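Local coordinates for protein putative drug/sodium antiporter (Escherichia coli, PDB 4Z3N) that transports the genotoxin colibactin as a MATE-family membrane protein, probably by cation-coupled antiport, at residues R98-Q103 and Q176-I181; G324-T329 and P458-W463. One frame throughout, in Å; residues are numbered along the deposited sequence.

Contact 1: residues R98-Q103 and Q176-I181; sequences RAIGMQ and QGAGKI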
ATOM      1  N   ARG A  98      -7.922   7.090  17.498  1.00 30.86           N
ATOM      2  CA  ARG A  98      -8.828   6.661  18.580  1.00 35.42           C
ATOM      3  C   ARG A  98      -8.582   7.474  19.860  1.00 33.47           C
ATOM      4  O   ARG A  98      -9.534   7.860  20.542  1.00 34.15           O
ATOM      5  CB  ARG A  98      -8.711   5.153  18.893  1.00 29.92           C
ATOM      6  CG  ARG A  98      -8.684   4.280  17.663  1.00 34.82           C
ATOM      7  CD  ARG A  98      -9.405   2.953  17.808  1.00 34.54           C
ATOM      8  NE  ARG A  98      -8.650   1.854  18.424  1.00 30.66           N
ATOM      9  CZ  ARG A  98      -7.487   1.377  18.013  1.00 27.69           C
ATOM     10  NH1 ARG A  98      -6.854   1.911  16.992  1.00 35.35           N
ATOM     11  NH2 ARG A  98      -6.948   0.360  18.646  1.00 32.85           N
ATOM     12  N   ALA A  99      -7.316   7.737  20.172  1.00 35.11           N
ATOM     13  CA  ALA A  99      -6.964   8.619  21.292  1.00 37.29           C
ATOM     14  C   ALA A  99      -7.567  10.019  21.130  1.00 36.66           C
ATOM     15  O   ALA A  99      -8.111  10.578  22.072  1.00 33.93           O
ATOM     16  CB  ALA A  99      -5.456   8.725  21.440  1.00 36.77           C
ATOM     17  N   ILE A 100      -7.451  10.591  19.938  1.00 36.59           N
ATOM     18  CA  ILE A 100      -8.010  11.915  19.711  1.00 37.87           C
ATOM     19  C   ILE A 100      -9.529  11.896  19.866  1.00 39.74           C
ATOM     20  O   ILE A 100     -10.088  12.754  20.525  1.00 40.97           O
ATOM     21  CB  ILE A 100      -7.654  12.464  18.320  1.00 37.41           C
ATOM     22  CG1 ILE A 100      -6.137  12.652  18.190  1.00 36.86           C
ATOM     23  CG2 ILE A 100      -8.424  13.756  18.060  1.00 34.34           C
ATOM     24  CD1 ILE A 100      -5.689  13.127  16.813  1.00 32.34           C
ATOM     25  N   GLY A 101     -10.185  10.911  19.263  1.00 39.54           N
ATOM     26  CA  GLY A 101     -11.626  10.800  19.337  1.00 34.63           C
ATOM     27  C   GLY A 101     -12.093  10.623  20.773  1.00 40.55           C
ATOM     28  O   GLY A 101     -13.127  11.165  21.173  1.00 40.57           O
ATOM     29  N   MET A 102     -11.343   9.838  21.544  1.00 39.25           N
ATOM     30  CA  MET A 102     -11.608   9.669  22.968  1.00 37.41           C
ATOM     31  C   MET A 102     -11.301  10.946  23.763  1.00 51.25           C
ATOM     32  O   MET A 102     -11.663  11.068  24.940  1.00 50.26           O
ATOM     33  CB  MET A 102     -10.784   8.527  23.519  1.00 36.36           C
ATOM     34  CG  MET A 102     -11.527   7.224  23.621  1.00 46.02           C
ATOM     35  SD  MET A 102     -10.427   5.922  24.222  1.00 54.77           S
ATOM     36  CE  MET A 102      -9.060   6.086  23.076  1.00 39.15           C
ATOM     37  N   GLN A 103     -10.623  11.886  23.104  1.00 48.97           N
ATOM     38  CA  GLN A 103     -10.196  13.133  23.716  1.00 45.42           C
ATOM     39  C   GLN A 103      -9.167  12.944  24.814  1.00 47.25           C
ATOM     40  O   GLN A 103      -9.221  13.617  25.839  1.00 48.11           O
ATOM     41  CB  GLN A 103     -11.394  13.881  24.271  1.00 46.02           C
ATOM     42  CG  GLN A 103     -12.295  14.436  23.206  1.00 55.91           C
ATOM     43  CD  GLN A 103     -13.157  15.552  23.729  1.00 63.74           C
ATOM     44  OE1 GLN A 103     -13.848  15.388  24.734  1.00 63.32           O
ATOM     45  NE2 GLN A 103     -13.105  16.711  23.067  1.00 67.19           N
ATOM     46  N   GLN A 176      -1.751  11.699   9.536  1.00 36.29           N
ATOM     47  CA  GLN A 176      -2.961  11.035   9.086  1.00 31.07           C
ATOM     48  C   GLN A 176      -3.930  10.747  10.265  1.00 34.69           C
ATOM     49  O   GLN A 176      -5.150  10.857  10.119  1.00 33.94           O
ATOM     50  CB  GLN A 176      -2.601   9.749   8.360  1.00 30.85           C
ATOM     51  CG  GLN A 176      -3.759   8.792   8.247  1.00 32.15           C
ATOM     52  CD  GLN A 176      -3.361   7.462   7.667  1.00 33.85           C
ATOM     53  OE1 GLN A 176      -2.241   6.986   7.871  1.00 38.42           O
ATOM     54  NE2 GLN A 176      -4.275   6.850   6.929  1.00 30.05           N
ATOM     55  N   GLY A 177      -3.390  10.399  11.434  1.00 32.02           N
ATOM     56  CA  GLY A 177      -4.211  10.194  12.623  1.00 33.06           C
ATOM     57  C   GLY A 177      -4.949  11.459  13.061  1.00 34.78           C
ATOM     58  O   GLY A 177      -6.131  11.417  13.430  1.00 32.10           O
ATOM     59  N   ALA A 178      -4.257  12.591  12.973  1.00 31.72           N
ATOM     60  CA  ALA A 178      -4.823  13.889  13.317  1.00 33.16           C
ATOM     61  C   ALA A 178      -5.698  14.478  12.212  1.00 36.80           C
ATOM     62  O   ALA A 178      -6.199  15.589  12.348  1.00 40.73           O
ATOM     63  CB  ALA A 178      -3.717  14.864  13.651  1.00 34.86           C
ATOM     64  N   GLY A 179      -5.849  13.752  11.106  1.00 39.52           N
ATOM     65  CA  GLY A 179      -6.628  14.232   9.981  1.00 33.97           C
ATOM     66  C   GLY A 179      -6.010  15.419   9.251  1.00 38.12           C
ATOM     67  O   GLY A 179      -6.698  16.132   8.515  1.00 36.70           O
ATOM     68  N   LYS A 180      -4.712  15.645   9.430  1.00 38.84           N
ATOM     69  CA  LYS A 180      -4.093  16.732   8.689  1.00 41.17           C
ATOM     70  C   LYS A 180      -3.312  16.206   7.481  1.00 37.92           C
ATOM     71  O   LYS A 180      -2.103  15.984   7.551  1.00 39.16           O
ATOM     72  CB  LYS A 180      -3.164  17.504   9.632  1.00 39.10           C
ATOM     73  CG  LYS A 180      -3.831  17.934  10.944  1.00 39.77           C
ATOM     74  CD  LYS A 180      -4.957  18.948  10.674  1.00 52.22           C
ATOM     75  CE  LYS A 180      -5.924  19.083  11.853  1.00 62.75           C
ATOM     76  NZ  LYS A 180      -7.124  19.909  11.529  1.00 63.84           N
ATOM     77  N   ILE A 181      -3.982  16.142   6.339  1.00 35.02           N
ATOM     78  CA  ILE A 181      -3.400  15.477   5.185  1.00 33.20           C
ATOM     79  C   ILE A 181      -2.678  16.454   4.278  1.00 37.31           C
ATOM     80  O   ILE A 181      -1.862  16.062   3.448  1.00 40.58           O
ATOM     81  CB  ILE A 181      -4.471  14.743   4.368  1.00 33.04           C
ATOM     82  CG1 ILE A 181      -5.364  13.912   5.296  1.00 32.30           C
ATOM     83  CG2 ILE A 181      -3.824  13.906   3.247  1.00 34.07           C
ATOM     84  CD1 ILE A 181      -4.606  13.013   6.233  1.00 34.02           C
TER
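The terminal methyl of Ile100 meets the backbone and side chain of Ala178 where the C-terminal ends of helices 75-101 and 162-177 come together. Ile100 CD1 lies 3.7 Å from Ala178 CA and 4.1 Å from Ala178 CB, and it also lies near the carbonyl oxygen of Gly177. With CG1 set anti to the carbonyl carbon (chi1 -63°) and the chain extended beyond it (chi2 177°), the side chain spans the gap between backbones whose closest CA atoms, those of Ile100 and Ala178, are 7.4 Å apart. This small apolar patch, around the buried Ile100, is the packed part of the contact. The looser side is the partly exposed turn of Ala178 and Gly179, where packing thins to the single methyl of Ala178. Each helix finishes in a Schellman motif, with Gln103 and Gly179 taking up positive phi. The carbonyl of Gly177 is satisfied by a hydrogen bond from Gln319. The contact is plain packing of two helix ends within the first MatE domain: helices 75-101 and 162-177 are joined beside helix 286-322, to which Gln176 is also bonded through Thr311 and Thr315, while Phe18 and Leu105 touch Ile100 from neighbouring loops.

Contact 2: residues G324-T329 and P458-W463; sequences GNVTRT and PRLLRW. With CAC (cacodylate ion), chain I.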
ATOM      1  N   GLY A 324     -17.123   7.297  20.515  1.00 32.10           N
ATOM      2  CA  GLY A 324     -18.254   6.470  20.898  1.00 26.10           C
ATOM      3  C   GLY A 324     -19.380   6.341  19.877  1.00 29.77           C
ATOM      4  O   GLY A 324     -20.371   5.686  20.152  1.00 25.55           O
ATOM      5  N   ASN A 325     -19.230   6.913  18.681  1.00 31.08           N
ATOM      6  CA  ASN A 325     -20.322   6.858  17.721  1.00 28.18           C
ATOM      7  C   ASN A 325     -20.093   5.746  16.696  1.00 29.24           C
ATOM      8  O   ASN A 325     -19.478   5.971  15.652  1.00 31.41           O
ATOM      9  CB  ASN A 325     -20.445   8.230  17.028  1.00 28.87           C
ATOM     10  CG  ASN A 325     -21.734   8.398  16.216  1.00 32.54           C
ATOM     11  OD1 ASN A 325     -22.367   7.424  15.768  1.00 27.56           O
ATOM     12  ND2 ASN A 325     -22.107   9.664  15.993  1.00 28.17           N
ATOM     13  N   VAL A 326     -20.720   4.593  16.948  1.00 25.87           N
ATOM     14  CA  VAL A 326     -20.503   3.384  16.164  1.00 26.56           C
ATOM     15  C   VAL A 326     -21.267   3.394  14.851  1.00 26.99           C
ATOM     16  O   VAL A 326     -20.794   2.899  13.844  1.00 31.09           O
ATOM     17  CB  VAL A 326     -20.927   2.125  16.944  1.00 27.71           C
ATOM     18  CG1 VAL A 326     -20.762   0.879  16.070  1.00 26.48           C
ATOM     19  CG2 VAL A 326     -20.168   2.013  18.236  1.00 26.37           C
ATOM     20  N   THR A 327     -22.472   3.940  14.904  1.00 30.62           N
ATOM     21  CA  THR A 327     -23.360   4.097  13.762  1.00 27.60           C
ATOM     22  C   THR A 327     -22.685   4.900  12.653  1.00 29.10           C
ATOM     23  O   THR A 327     -22.738   4.537  11.463  1.00 26.31           O
ATOM     24  CB  THR A 327     -24.672   4.794  14.208  1.00 25.83           C
ATOM     25  OG1 THR A 327     -25.605   3.801  14.633  1.00 32.29           O
ATOM     26  CG2 THR A 327     -25.283   5.595  13.087  1.00 25.17           C
ATOM     27  N   ARG A 328     -22.049   5.995  13.061  1.00 26.40           N
ATOM     28  CA  ARG A 328     -21.388   6.879  12.135  1.00 23.88           C
ATOM     29  C   ARG A 328     -20.183   6.176  11.487  1.00 27.07           C
ATOM     30  O   ARG A 328     -19.880   6.426  10.316  1.00 25.06           O
ATOM     31  CB  ARG A 328     -20.972   8.161  12.852  1.00 26.46           C
ATOM     32  CG  ARG A 328     -20.379   9.213  11.927  1.00 29.46           C
ATOM     33  CD  ARG A 328     -20.361  10.609  12.538  1.00 27.67           C
ATOM     34  NE  ARG A 328     -19.651  11.557  11.678  1.00 31.53           N
ATOM     35  CZ  ARG A 328     -20.208  12.209  10.663  1.00 31.27           C
ATOM     36  NH1 ARG A 328     -21.484  12.009  10.376  1.00 30.26           N
ATOM     37  NH2 ARG A 328     -19.488  13.052   9.936  1.00 28.99           N
ATOM     38  N   THR A 329     -19.513   5.293  12.237  1.00 25.47           N
ATOM     39  CA  THR A 329     -18.364   4.567  11.693  1.00 29.07           C
ATOM     40  C   THR A 329     -18.869   3.597  10.620  1.00 27.74           C
ATOM     41  O   THR A 329     -18.225   3.415   9.585  1.00 29.76           O
ATOM     42  CB  THR A 329     -17.533   3.788  12.786  1.00 25.04           C
ATOM     43  OG1 THR A 329     -18.275   2.671  13.293  1.00 26.72           O
ATOM     44  CG2 THR A 329     -17.135   4.694  13.939  1.00 24.29           C
ATOM     45  N   PRO A 458     -24.480  -6.952  18.475  1.00 31.60           N
ATOM     46  CA  PRO A 458     -24.169  -6.849  19.907  1.00 29.42           C
ATOM     47  C   PRO A 458     -22.662  -6.737  20.161  1.00 31.07           C
ATOM     48  O   PRO A 458     -22.227  -5.808  20.857  1.00 30.42           O
ATOM     49  CB  PRO A 458     -24.717  -8.157  20.475  1.00 27.41           C
ATOM     50  CG  PRO A 458     -25.852  -8.516  19.551  1.00 31.83           C
ATOM     51  CD  PRO A 458     -25.539  -7.942  18.197  1.00 31.70           C
ATOM     52  N   ARG A 459     -21.881  -7.620  19.543  1.00 30.40           N
ATOM     53  CA  ARG A 459     -20.433  -7.665  19.748  1.00 33.12           C
ATOM     54  C   ARG A 459     -19.741  -6.365  19.353  1.00 34.19           C
ATOM     55  O   ARG A 459     -18.895  -5.839  20.096  1.00 33.30           O
ATOM     56  CB  ARG A 459     -19.830  -8.814  18.956  1.00 39.27           C
ATOM     57  CG  ARG A 459     -18.338  -8.917  19.057  1.00 38.35           C
ATOM     58  CD  ARG A 459     -17.818  -9.665  17.884  1.00 40.01           C
ATOM     59  NE  ARG A 459     -17.441 -11.033  18.214  1.00 46.55           N
ATOM     60  CZ  ARG A 459     -16.993 -11.911  17.319  1.00 49.76           C
ATOM     61  NH1 ARG A 459     -16.880 -11.560  16.042  1.00 50.20           N
ATOM     62  NH2 ARG A 459     -16.667 -13.138  17.696  1.00 56.00           N
ATOM     63  N   LEU A 460     -20.098  -5.847  18.182  1.00 29.99           N
ATOM     64  CA  LEU A 460     -19.540  -4.574  17.729  1.00 29.11           C
ATOM     65  C   LEU A 460     -19.816  -3.430  18.734  1.00 29.30           C
ATOM     66  O   LEU A 460     -18.929  -2.638  19.029  1.00 25.11           O
ATOM     67  CB  LEU A 460     -20.085  -4.222  16.346  1.00 20.96           C
ATOM     68  CG  LEU A 460     -19.437  -2.935  15.877  1.00 24.76           C
ATOM     69  CD1 LEU A 460     -17.943  -3.145  15.587  1.00 19.42           C
ATOM     70  CD2 LEU A 460     -20.198  -2.315  14.711  1.00 22.30           C
ATOM     71  N   LEU A 461     -21.041  -3.372  19.264  1.00 30.09           N
ATOM     72  CA  LEU A 461     -21.404  -2.431  20.334  1.00 29.83           C
ATOM     73  C   LEU A 461     -20.702  -2.731  21.673  1.00 30.44           C
ATOM     74  O   LEU A 461     -20.213  -1.827  22.335  1.00 31.18           O
ATOM     75  CB  LEU A 461     -22.917  -2.418  20.538  1.00 29.59           C
ATOM     76  CG  LEU A 461     -23.730  -1.783  19.410  1.00 30.13           C
ATOM     77  CD1 LEU A 461     -25.154  -1.633  19.884  1.00 34.21           C
ATOM     78  CD2 LEU A 461     -23.169  -0.432  18.979  1.00 26.34           C
ATOM     79  N   ARG A 462     -20.630  -3.994  22.070  1.00 30.67           N
ATOM     80  CA  ARG A 462     -19.793  -4.322  23.215  1.00 34.26           C
ATOM     81  C   ARG A 462     -18.329  -3.874  23.044  1.00 33.80           C
ATOM     82  O   ARG A 462     -17.728  -3.373  23.996  1.00 31.99           O
ATOM     83  CB  ARG A 462     -19.817  -5.815  23.511  1.00 31.99           C
ATOM     84  CG  ARG A 462     -19.363  -6.088  24.917  1.00 38.33           C
ATOM     85  CD  ARG A 462     -18.514  -7.310  25.044  1.00 42.73           C
ATOM     86  NE  ARG A 462     -18.938  -8.401  24.178  1.00 50.54           N
ATOM     87  CZ  ARG A 462     -18.076  -9.221  23.587  1.00 50.01           C
ATOM     88  NH1 ARG A 462     -16.780  -9.039  23.782  1.00 44.86           N
ATOM     89  NH2 ARG A 462     -18.503 -10.203  22.800  1.00 53.65           N
ATOM     90  N   TRP A 463     -17.762  -4.062  21.849  1.00 30.83           N
ATOM     91  CA  TRP A 463     -16.358  -3.695  21.595  1.00 34.38           C
ATOM     92  C   TRP A 463     -16.074  -2.216  21.866  1.00 34.15           C
ATOM     93  O   TRP A 463     -15.029  -1.861  22.421  1.00 31.63           O
ATOM     94  CB  TRP A 463     -15.964  -4.016  20.150  1.00 35.69           C
ATOM     95  CG  TRP A 463     -15.605  -5.429  19.883  1.00 31.54           C
ATOM     96  CD1 TRP A 463     -15.451  -6.422  20.797  1.00 35.80           C
ATOM     97  CD2 TRP A 463     -15.359  -6.013  18.607  1.00 29.60           C
ATOM     98  NE1 TRP A 463     -15.122  -7.595  20.170  1.00 34.46           N
ATOM     99  CE2 TRP A 463     -15.054  -7.370  18.821  1.00 40.35           C
ATOM    100  CE3 TRP A 463     -15.354  -5.520  17.302  1.00 29.84           C
ATOM    101  CZ2 TRP A 463     -14.747  -8.246  17.769  1.00 39.30           C
ATOM    102  CZ3 TRP A 463     -15.045  -6.391  16.261  1.00 31.13           C
ATOM    103  CH2 TRP A 463     -14.749  -7.735  16.502  1.00 29.45           C
TER
HETATM  104 AS   CAC I 508     -14.542 -11.093  22.059  1.00 84.84          AS
HETATM  105  O1  CAC I 508     -16.178 -11.116  21.866  1.00 62.46           O
HETATM  106  O2  CAC I 508     -13.811 -10.783  20.486  1.00 70.74           O
HETATM  107  C1  CAC I 508     -13.989  -9.718  23.307  1.00 49.07           C
HETATM  108  C2  CAC I 508     -13.934 -12.805  22.706  1.00 78.23           C
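Val326, in the first turn of helix 326-358, packs both of its methyls against two successive leucines of helix 458-467. Val326 CG1, anti to the backbone N (chi1 177°), lies 3.5 Å from Leu460 CD2, the two side chains lying alongside each other and running opposite ways. Val326 CG2 is 3.9 Å from Leu461 CD2, and here the side chains meet at a slant. The leucines arrive differently: Leu460 points toward Val326, whereas Leu461 sets out to one side and its CD2 methyl reaches back to Val326 from the exposed edge of the contact.

The start of helix 326-358 is fixed by Asn325 at the N-cap, whose OD1 accepts from Arg328 N at 3.1 Å, the donor standing well above the carbonyl plane. Thr329 OG1 returns a 2.6 Å bond to Val326 O. A capped helix start is thus packed against the C-terminal helix.

Another part of helix 458-467 holds a cacodylate ion, probably from the crystallisation liquor. Arg462, bent at chi2 and chi3, brings the edge of its guanidinium to the ion, and NH1 and NH2 both donate to cacodylate O1, Arg462 NH2 at 2.7 Å, although the exact pose of the ion is doubtful. Trp463 NE1 adds a weak bond of 3.5 Å to cacodylate O2, in the plane of the ring. Arg459 CG lies 3.5 Å above one face of the Trp463 indole, offset toward its rim.

Leu460 and Trp463 also rest on Trp321 of helix 286-322 and on helix 382-399, through Tyr395 for Leu460 and Tyr396 and Ile399 for Trp463. The short C-terminal helix is packed against the start of helix 326-358 and both of these neighbours.

Overall arrangement
From the N terminus, helix 75-101 ends in contact 1, which closes a loop of 72 mostly helical residues when the chain returns at 176-181. Both of its segments belong to the first MatE domain. The chain then runs on to 324-329, where contact 2 opens, and 128 further residues, again mainly helical, bring it back at 458-463. The two loops follow in series, neither nesting nor crossing. Their centres are about 18 Å apart, on the same side of the chain's centre, with nearest atoms about 6 Å apart and no direct touch. Helix 286-322 links them: its Gln319 meets contact 1, and its Trp321 touches Arg98 as well as Leu460 and Trp463.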